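Local structure of spindle assembly abnormal protein 6 homolog (Drosophila melanogaster, 5AL7) at residues V79-F84 against S96-F100; L87-L93 against L152-C156. The protein forms the central scaffold of centrioles, nine of its homodimers joining through their N-terminal heads into the cartwheel ring that sets ninefold symmetry. The protein carries 1 engineered substitution. All coordinates share one frame; numbering follows the deposited sequence.

Contact 1: residues V79-F84 against S96-F100; sequences VDSASF and SFSGF
F84, F97 and F100 make an aromatic cluster where helix 81-90 meets the start of helix 97-113, in the PISA region of the SAS-6 N-terminal head domain. F84 and F97 form an edge-to-face pair: the F97 edge is directed at the F84 face, with ring planes at 84° and centroids 5.4 Å apart. F97 CA adds a CH-pi contact, 4.2 Å from the F84 centroid. F100 meets F84 obliquely, its ring tilted by 44°, with F84 CD1 over an F100 face near the rim. Turning CG anti to the backbone N (chi1 174°) carries the F84 ring across to the second helix. Replacing this ring with an alanine is likely to leave F97 without the face its edge abuts and to open a gap beside F100.

An apolar contact joins the strand end to the second helix: V79 CG1 meets the edge of the F100 ring at CE2, 3.9 Å away. Both helices have N-caps, though the bonds are weak: D80 OD1 accepts from A82 N and S83 N, and S96 OG accepts from G99 N. The V79 carbonyl oxygen lies in the plane of the F97 ring, 3.8 Å from CZ.

Contact 2: residues L87-L93 against L152-C156; sequences LKQDQSL and LSLPC
Q91, just past the end of helix 81-90, is joined to S153 of strand 149-158 by two hydrogen bonds between its side-chain amide and the strand backbone. S153 N donates to Q91 OE1 at 3.0 Å, fairly straight at 166°, and Q91 NE2 returns a bond to S153 O at 3.1 Å. Neither donor lies exactly in the carbonyl plane it approaches: S153 N is tilted 31° from that of Q91. With the Q91 side chain extended beyond CG, the amide of this partly exposed residue reaches both backbone groups of S153 at once, and two bonds together limit its rotation.

The close apolar packing lies one helical turn back, at buried L87. Its CD1 meets L154 CD2 at 3.7 Å, the two side chains crossing at about a right angle, while the other branch, CD2, touches P155 CD at 3.9 Å and also passes S153 O. L87 thus straddles two successive strand residues.

Past the helix end the contact thins: L93, partly exposed, only grazes L152, its CD2 4.3 Å from L152 CD1. The backbone turns here in a Schellman motif with S92 at C-prime, and K88 NZ reaches L93 O at 2.9 Å from above the carbonyl plane, with V95 O as a second partner.

Beside them in the sheet, L152 and L154 pair through their backbones with F140 and L138 of strand 136-142; their side chains also meet F100 of helix 97-113, and L154 touches T77 of strand 70-80.

Overall arrangement
From the N terminus, strand 70-80 runs directly into helix 81-90, and contact 1 closes a short excursion of 11 residues, which takes in the rest of that helix and the turn leading to helix 97-113. Contact 2 begins within this excursion, at 87-93, but closes a far longer one of 58 residues, bringing in strand 149-158, the neighbour of strand 70-80 in the sheet. The segments therefore alternate along the chain, and the contacts cross rather than nest. Their centres lie 10 Å apart and they share one apolar core: V79 CG2 touches L87 CD1, and the F100 ring packs on L152 and L154. Together they tie both helices to the sheet of the head domain.

Contact 1: residues V79-F84 against S96-F100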
ATOM      1  N   VAL A  79     -14.623 -20.882   4.543  1.00 34.34           N
ATOM      2  CA  VAL A  79     -15.271 -22.187   4.619  1.00 45.71           C
ATOM      3  C   VAL A  79     -14.330 -23.289   4.121  1.00 41.08           C
ATOM      4  O   VAL A  79     -13.803 -23.223   3.010  1.00 37.07           O
ATOM      5  CB  VAL A  79     -16.624 -22.217   3.830  1.00 47.12           C
ATOM      6  CG1 VAL A  79     -16.529 -21.459   2.518  1.00 42.40           C
ATOM      7  CG2 VAL A  79     -17.098 -23.658   3.620  1.00 31.03           C
ATOM      8  N   ASP A  80     -14.103 -24.285   4.972  1.00 45.38           N
ATOM      9  CA  ASP A  80     -13.285 -25.439   4.623  1.00 46.94           C
ATOM     10  C   ASP A  80     -14.179 -26.672   4.472  1.00 63.14           C
ATOM     11  O   ASP A  80     -15.390 -26.538   4.329  1.00 75.17           O
ATOM     12  CB  ASP A  80     -12.210 -25.681   5.680  1.00 44.95           C
ATOM     13  CG  ASP A  80     -12.788 -25.823   7.073  1.00 63.66           C
ATOM     14  OD1 ASP A  80     -13.292 -26.917   7.400  1.00 76.75           O
ATOM     15  OD2 ASP A  80     -12.717 -24.851   7.854  1.00 68.66           O
ATOM     16  N   SER A  81     -13.588 -27.866   4.497  1.00 60.38           N
ATOM     17  CA  SER A  81     -14.349 -29.106   4.314  1.00 53.76           C
ATOM     18  C   SER A  81     -15.422 -29.320   5.374  1.00 60.26           C
ATOM     19  O   SER A  81     -16.582 -29.609   5.048  1.00 74.65           O
ATOM     20  CB  SER A  81     -13.414 -30.316   4.293  1.00 50.23           C
ATOM     21  OG  SER A  81     -12.634 -30.322   3.112  1.00 48.83           O
ATOM     22  N   ALA A  82     -15.029 -29.203   6.638  1.00 49.83           N
ATOM     23  CA  ALA A  82     -15.957 -29.421   7.736  1.00 44.23           C
ATOM     24  C   ALA A  82     -17.085 -28.383   7.692  1.00 59.56           C
ATOM     25  O   ALA A  82     -18.279 -28.730   7.722  1.00 73.76           O
ATOM     26  CB  ALA A  82     -15.218 -29.367   9.063  1.00 33.90           C
ATOM     27  N   SER A  83     -16.696 -27.116   7.568  1.00 54.91           N
ATOM     28  CA  SER A  83     -17.648 -26.019   7.478  1.00 56.23           C
ATOM     29  C   SER A  83     -18.612 -26.272   6.349  1.00 54.80           C
ATOM     30  O   SER A  83     -19.819 -26.062   6.487  1.00 65.13           O
ATOM     31  CB  SER A  83     -16.939 -24.681   7.235  1.00 59.25           C
ATOM     32  OG  SER A  83     -16.016 -24.373   8.260  1.00 71.27           O
ATOM     33  N   PHE A  84     -18.070 -26.744   5.233  1.00 42.94           N
ATOM     34  CA  PHE A  84     -18.893 -27.006   4.069  1.00 44.71           C
ATOM     35  C   PHE A  84     -19.882 -28.119   4.332  1.00 43.51           C
ATOM     36  O   PHE A  84     -20.989 -28.096   3.820  1.00 48.71           O
ATOM     37  CB  PHE A  84     -18.051 -27.355   2.858  1.00 42.75           C
ATOM     38  CG  PHE A  84     -18.867 -27.758   1.678  1.00 44.91           C
ATOM     39  CD1 PHE A  84     -19.686 -26.831   1.047  1.00 49.58           C
ATOM     40  CD2 PHE A  84     -18.835 -29.061   1.205  1.00 35.73           C
ATOM     41  CE1 PHE A  84     -20.460 -27.201  -0.045  1.00 54.62           C
ATOM     42  CE2 PHE A  84     -19.593 -29.433   0.117  1.00 35.37           C
ATOM     43  CZ  PHE A  84     -20.410 -28.504  -0.511  1.00 53.21           C
ATOM     44  N   SER A  96     -21.090 -30.788  -4.452  1.00 54.38           N
ATOM     45  CA  SER A  96     -19.770 -31.030  -3.879  1.00 52.37           C
ATOM     46  C   SER A  96     -19.060 -29.704  -3.611  1.00 63.89           C
ATOM     47  O   SER A  96     -19.567 -28.634  -3.970  1.00 67.55           O
ATOM     48  CB  SER A  96     -18.930 -31.849  -4.834  1.00 64.62           C
ATOM     49  OG  SER A  96     -18.806 -31.146  -6.057  1.00 70.54           O
ATOM     50  N   PHE A  97     -17.870 -29.769  -3.023  1.00 70.71           N
ATOM     51  CA  PHE A  97     -17.125 -28.554  -2.701  1.00 59.16           C
ATOM     52  C   PHE A  97     -16.792 -27.759  -3.962  1.00 70.19           C
ATOM     53  O   PHE A  97     -16.895 -26.529  -3.976  1.00 85.12           O
ATOM     54  CB  PHE A  97     -15.853 -28.887  -1.926  1.00 38.77           C
ATOM     55  CG  PHE A  97     -15.216 -27.702  -1.280  1.00 36.72           C
ATOM     56  CD1 PHE A  97     -15.621 -27.286  -0.021  1.00 52.31           C
ATOM     57  CD2 PHE A  97     -14.206 -26.998  -1.925  1.00 38.25           C
ATOM     58  CE1 PHE A  97     -15.038 -26.172   0.585  1.00 49.35           C
ATOM     59  CE2 PHE A  97     -13.615 -25.886  -1.327  1.00 42.66           C
ATOM     60  CZ  PHE A  97     -14.031 -25.472  -0.070  1.00 42.57           C
ATOM     61  N   SER A  98     -16.415 -28.461  -5.024  1.00 62.20           N
ATOM     62  CA  SER A  98     -16.111 -27.811  -6.291  1.00 61.85           C
ATOM     63  C   SER A  98     -17.360 -27.175  -6.889  1.00 55.35           C
ATOM     64  O   SER A  98     -17.326 -26.026  -7.350  1.00 50.22           O
ATOM     65  CB  SER A  98     -15.520 -28.812  -7.273  1.00 70.06           C
ATOM     66  OG  SER A  98     -14.377 -29.433  -6.711  1.00 85.09           O
ATOM     67  N   GLY A  99     -18.468 -27.912  -6.860  1.00 47.07           N
ATOM     68  CA  GLY A  99     -19.721 -27.396  -7.383  1.00 49.06           C
ATOM     69  C   GLY A  99     -20.203 -26.226  -6.552  1.00 45.75           C
ATOM     70  O   GLY A  99     -20.812 -25.283  -7.067  1.00 39.16           O
ATOM     71  N   PHE A 100     -19.888 -26.271  -5.261  1.00 48.45           N
ATOM     72  CA  PHE A 100     -20.176 -25.158  -4.360  1.00 41.90           C
ATOM     73  C   PHE A 100     -19.409 -23.923  -4.795  1.00 43.63           C
ATOM     74  O   PHE A 100     -20.000 -22.858  -4.936  1.00 50.15           O
ATOM     75  CB  PHE A 100     -19.814 -25.542  -2.926  1.00 35.29           C
ATOM     76  CG  PHE A 100     -19.886 -24.409  -1.937  1.00 37.47           C
ATOM     77  CD1 PHE A 100     -21.095 -23.822  -1.606  1.00 38.51           C
ATOM     78  CD2 PHE A 100     -18.732 -23.964  -1.295  1.00 41.37           C
ATOM     79  CE1 PHE A 100     -21.150 -22.789  -0.669  1.00 41.36           C
ATOM     80  CE2 PHE A 100     -18.783 -22.936  -0.361  1.00 33.86           C
ATOM     81  CZ  PHE A 100     -19.994 -22.348  -0.047  1.00 33.65           C
TER

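Contact 2: residues L87-L93 against L152-C156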
ATOM      1  N   LEU A  87     -22.669 -26.557   6.236  1.00 50.36           N
ATOM      2  CA  LEU A  87     -23.502 -25.744   5.362  1.00 57.07           C
ATOM      3  C   LEU A  87     -24.400 -26.603   4.501  1.00 65.80           C
ATOM      4  O   LEU A  87     -25.579 -26.290   4.287  1.00 61.57           O
ATOM      5  CB  LEU A  87     -22.647 -24.861   4.453  1.00 48.82           C
ATOM      6  CG  LEU A  87     -21.962 -23.672   5.109  1.00 43.47           C
ATOM      7  CD1 LEU A  87     -20.753 -23.288   4.297  1.00 42.88           C
ATOM      8  CD2 LEU A  87     -22.935 -22.506   5.239  1.00 40.10           C
ATOM      9  N   LYS A  88     -23.826 -27.702   4.029  1.00 66.48           N
ATOM     10  CA  LYS A  88     -24.511 -28.633   3.154  1.00 67.53           C
ATOM     11  C   LYS A  88     -25.714 -29.238   3.864  1.00 62.27           C
ATOM     12  O   LYS A  88     -26.806 -29.298   3.299  1.00 61.47           O
ATOM     13  CB  LYS A  88     -23.531 -29.715   2.686  1.00 73.34           C
ATOM     14  CG  LYS A  88     -24.043 -30.610   1.585  1.00 80.41           C
ATOM     15  CD  LYS A  88     -22.903 -31.382   0.947  1.00 88.69           C
ATOM     16  CE  LYS A  88     -23.438 -32.476   0.037  1.00104.82           C
ATOM     17  NZ  LYS A  88     -24.183 -31.919  -1.131  1.00107.40           N
ATOM     18  N   GLN A  89     -25.527 -29.610   5.128  1.00 53.10           N
ATOM     19  CA  GLN A  89     -26.618 -30.159   5.921  1.00 56.96           C
ATOM     20  C   GLN A  89     -27.681 -29.102   6.220  1.00 72.80           C
ATOM     21  O   GLN A  89     -28.860 -29.275   5.893  1.00 76.95           O
ATOM     22  CB  GLN A  89     -26.088 -30.725   7.237  1.00 57.03           C
ATOM     23  CG  GLN A  89     -27.186 -31.189   8.178  1.00 71.77           C
ATOM     24  CD  GLN A  89     -27.262 -32.698   8.287  1.00 91.27           C
ATOM     25  OE1 GLN A  89     -26.912 -33.420   7.352  1.00 93.03           O
ATOM     26  NE2 GLN A  89     -27.743 -33.185   9.429  1.00 99.44           N
ATOM     27  N   ASP A  90     -27.249 -28.007   6.834  1.00 66.40           N
ATOM     28  CA  ASP A  90     -28.154 -26.970   7.299  1.00 63.31           C
ATOM     29  C   ASP A  90     -28.992 -26.344   6.176  1.00 62.27           C
ATOM     30  O   ASP A  90     -30.171 -26.051   6.363  1.00 59.45           O
ATOM     31  CB  ASP A  90     -27.348 -25.897   8.035  1.00 84.43           C
ATOM     32  CG  ASP A  90     -28.226 -24.911   8.777  1.00104.37           C
ATOM     33  OD1 ASP A  90     -28.915 -25.335   9.734  1.00111.35           O
ATOM     34  OD2 ASP A  90     -28.191 -23.709   8.428  1.00106.19           O
ATOM     35  N   GLN A  91     -28.378 -26.099   5.024  1.00 62.91           N
ATOM     36  CA  GLN A  91     -29.074 -25.421   3.931  1.00 50.01           C
ATOM     37  C   GLN A  91     -29.488 -26.335   2.800  1.00 60.04           C
ATOM     38  O   GLN A  91     -29.897 -25.861   1.736  1.00 56.70           O
ATOM     39  CB  GLN A  91     -28.213 -24.301   3.380  1.00 43.00           C
ATOM     40  CG  GLN A  91     -28.429 -23.036   4.142  1.00 31.07           C
ATOM     41  CD  GLN A  91     -27.295 -22.089   4.007  1.00 35.35           C
ATOM     42  OE1 GLN A  91     -27.141 -21.427   2.984  1.00 40.98           O
ATOM     43  NE2 GLN A  91     -26.477 -22.012   5.047  1.00 30.05           N
ATOM     44  N   SER A  92     -29.366 -27.637   3.036  1.00 66.35           N
ATOM     45  CA  SER A  92     -29.803 -28.643   2.079  1.00 70.07           C
ATOM     46  C   SER A  92     -29.169 -28.425   0.708  1.00 68.49           C
ATOM     47  O   SER A  92     -29.861 -28.441  -0.311  1.00 72.28           O
ATOM     48  CB  SER A  92     -31.331 -28.626   1.965  1.00 74.61           C
ATOM     49  OG  SER A  92     -31.933 -28.763   3.243  1.00 81.46           O
ATOM     50  N   LEU A  93     -27.857 -28.192   0.692  1.00 64.80           N
ATOM     51  CA  LEU A  93     -27.134 -28.020  -0.562  1.00 59.50           C
ATOM     52  C   LEU A  93     -26.922 -29.368  -1.219  1.00 76.17           C
ATOM     53  O   LEU A  93     -26.556 -30.345  -0.554  1.00 77.11           O
ATOM     54  CB  LEU A  93     -25.790 -27.331  -0.346  1.00 35.68           C
ATOM     55  CG  LEU A  93     -25.839 -25.866   0.096  1.00 61.93           C
ATOM     56  CD1 LEU A  93     -24.553 -25.467   0.803  1.00 56.32           C
ATOM     57  CD2 LEU A  93     -26.112 -24.954  -1.085  1.00 60.24           C
ATOM     58  N   LEU A 152     -28.062 -18.432  -0.596  1.00 29.09           N
ATOM     59  CA  LEU A 152     -26.963 -18.929   0.215  1.00 25.73           C
ATOM     60  C   LEU A 152     -26.656 -17.988   1.369  1.00 30.29           C
ATOM     61  O   LEU A 152     -26.609 -16.778   1.193  1.00 43.83           O
ATOM     62  CB  LEU A 152     -25.727 -19.145  -0.658  1.00 29.62           C
ATOM     63  CG  LEU A 152     -24.495 -19.751   0.005  1.00 29.04           C
ATOM     64  CD1 LEU A 152     -24.758 -21.199   0.392  1.00 28.85           C
ATOM     65  CD2 LEU A 152     -23.310 -19.639  -0.948  1.00 24.98           C
ATOM     66  N   SER A 153     -26.467 -18.553   2.555  1.00 36.98           N
ATOM     67  CA  SER A 153     -26.139 -17.779   3.744  1.00 35.15           C
ATOM     68  C   SER A 153     -24.828 -18.296   4.415  1.00 40.11           C
ATOM     69  O   SER A 153     -24.822 -19.348   5.063  1.00 34.59           O
ATOM     70  CB  SER A 153     -27.329 -17.827   4.702  1.00 25.40           C
ATOM     71  OG  SER A 153     -27.112 -17.028   5.842  1.00 60.29           O
ATOM     72  N   LEU A 154     -23.726 -17.554   4.267  1.00 37.15           N
ATOM     73  CA  LEU A 154     -22.417 -17.978   4.797  1.00 33.55           C
ATOM     74  C   LEU A 154     -22.035 -17.266   6.101  1.00 39.59           C
ATOM     75  O   LEU A 154     -22.149 -16.047   6.199  1.00 35.94           O
ATOM     76  CB  LEU A 154     -21.312 -17.721   3.766  1.00 24.08           C
ATOM     77  CG  LEU A 154     -21.336 -18.475   2.441  1.00 23.25           C
ATOM     78  CD1 LEU A 154     -20.343 -17.861   1.490  1.00 22.54           C
ATOM     79  CD2 LEU A 154     -21.064 -19.933   2.656  1.00 24.64           C
ATOM     80  N   PRO A 155     -21.502 -18.014   7.081  1.00 31.87           N
ATOM     81  CA  PRO A 155     -21.073 -17.426   8.356  1.00 27.99           C
ATOM     82  C   PRO A 155     -19.886 -16.493   8.156  1.00 36.65           C
ATOM     83  O   PRO A 155     -18.807 -16.929   7.754  1.00 59.41           O
ATOM     84  CB  PRO A 155     -20.685 -18.643   9.205  1.00 26.69           C
ATOM     85  CG  PRO A 155     -21.215 -19.818   8.487  1.00 27.34           C
ATOM     86  CD  PRO A 155     -21.249 -19.459   7.039  1.00 34.03           C
ATOM     87  N   CYS A 156     -20.126 -15.205   8.368  1.00 38.81           N
ATOM     88  CA  CYS A 156     -19.127 -14.157   8.163  1.00 34.41           C
ATOM     89  C   CYS A 156     -18.600 -13.572   9.469  1.00 31.69           C
ATOM     90  O   CYS A 156     -19.308 -13.501  10.462  1.00 39.23           O
ATOM     91  CB  CYS A 156     -19.712 -13.045   7.308  1.00 33.51           C
ATOM     92  SG  CYS A 156     -18.474 -12.157   6.430  1.00 27.08           S
TER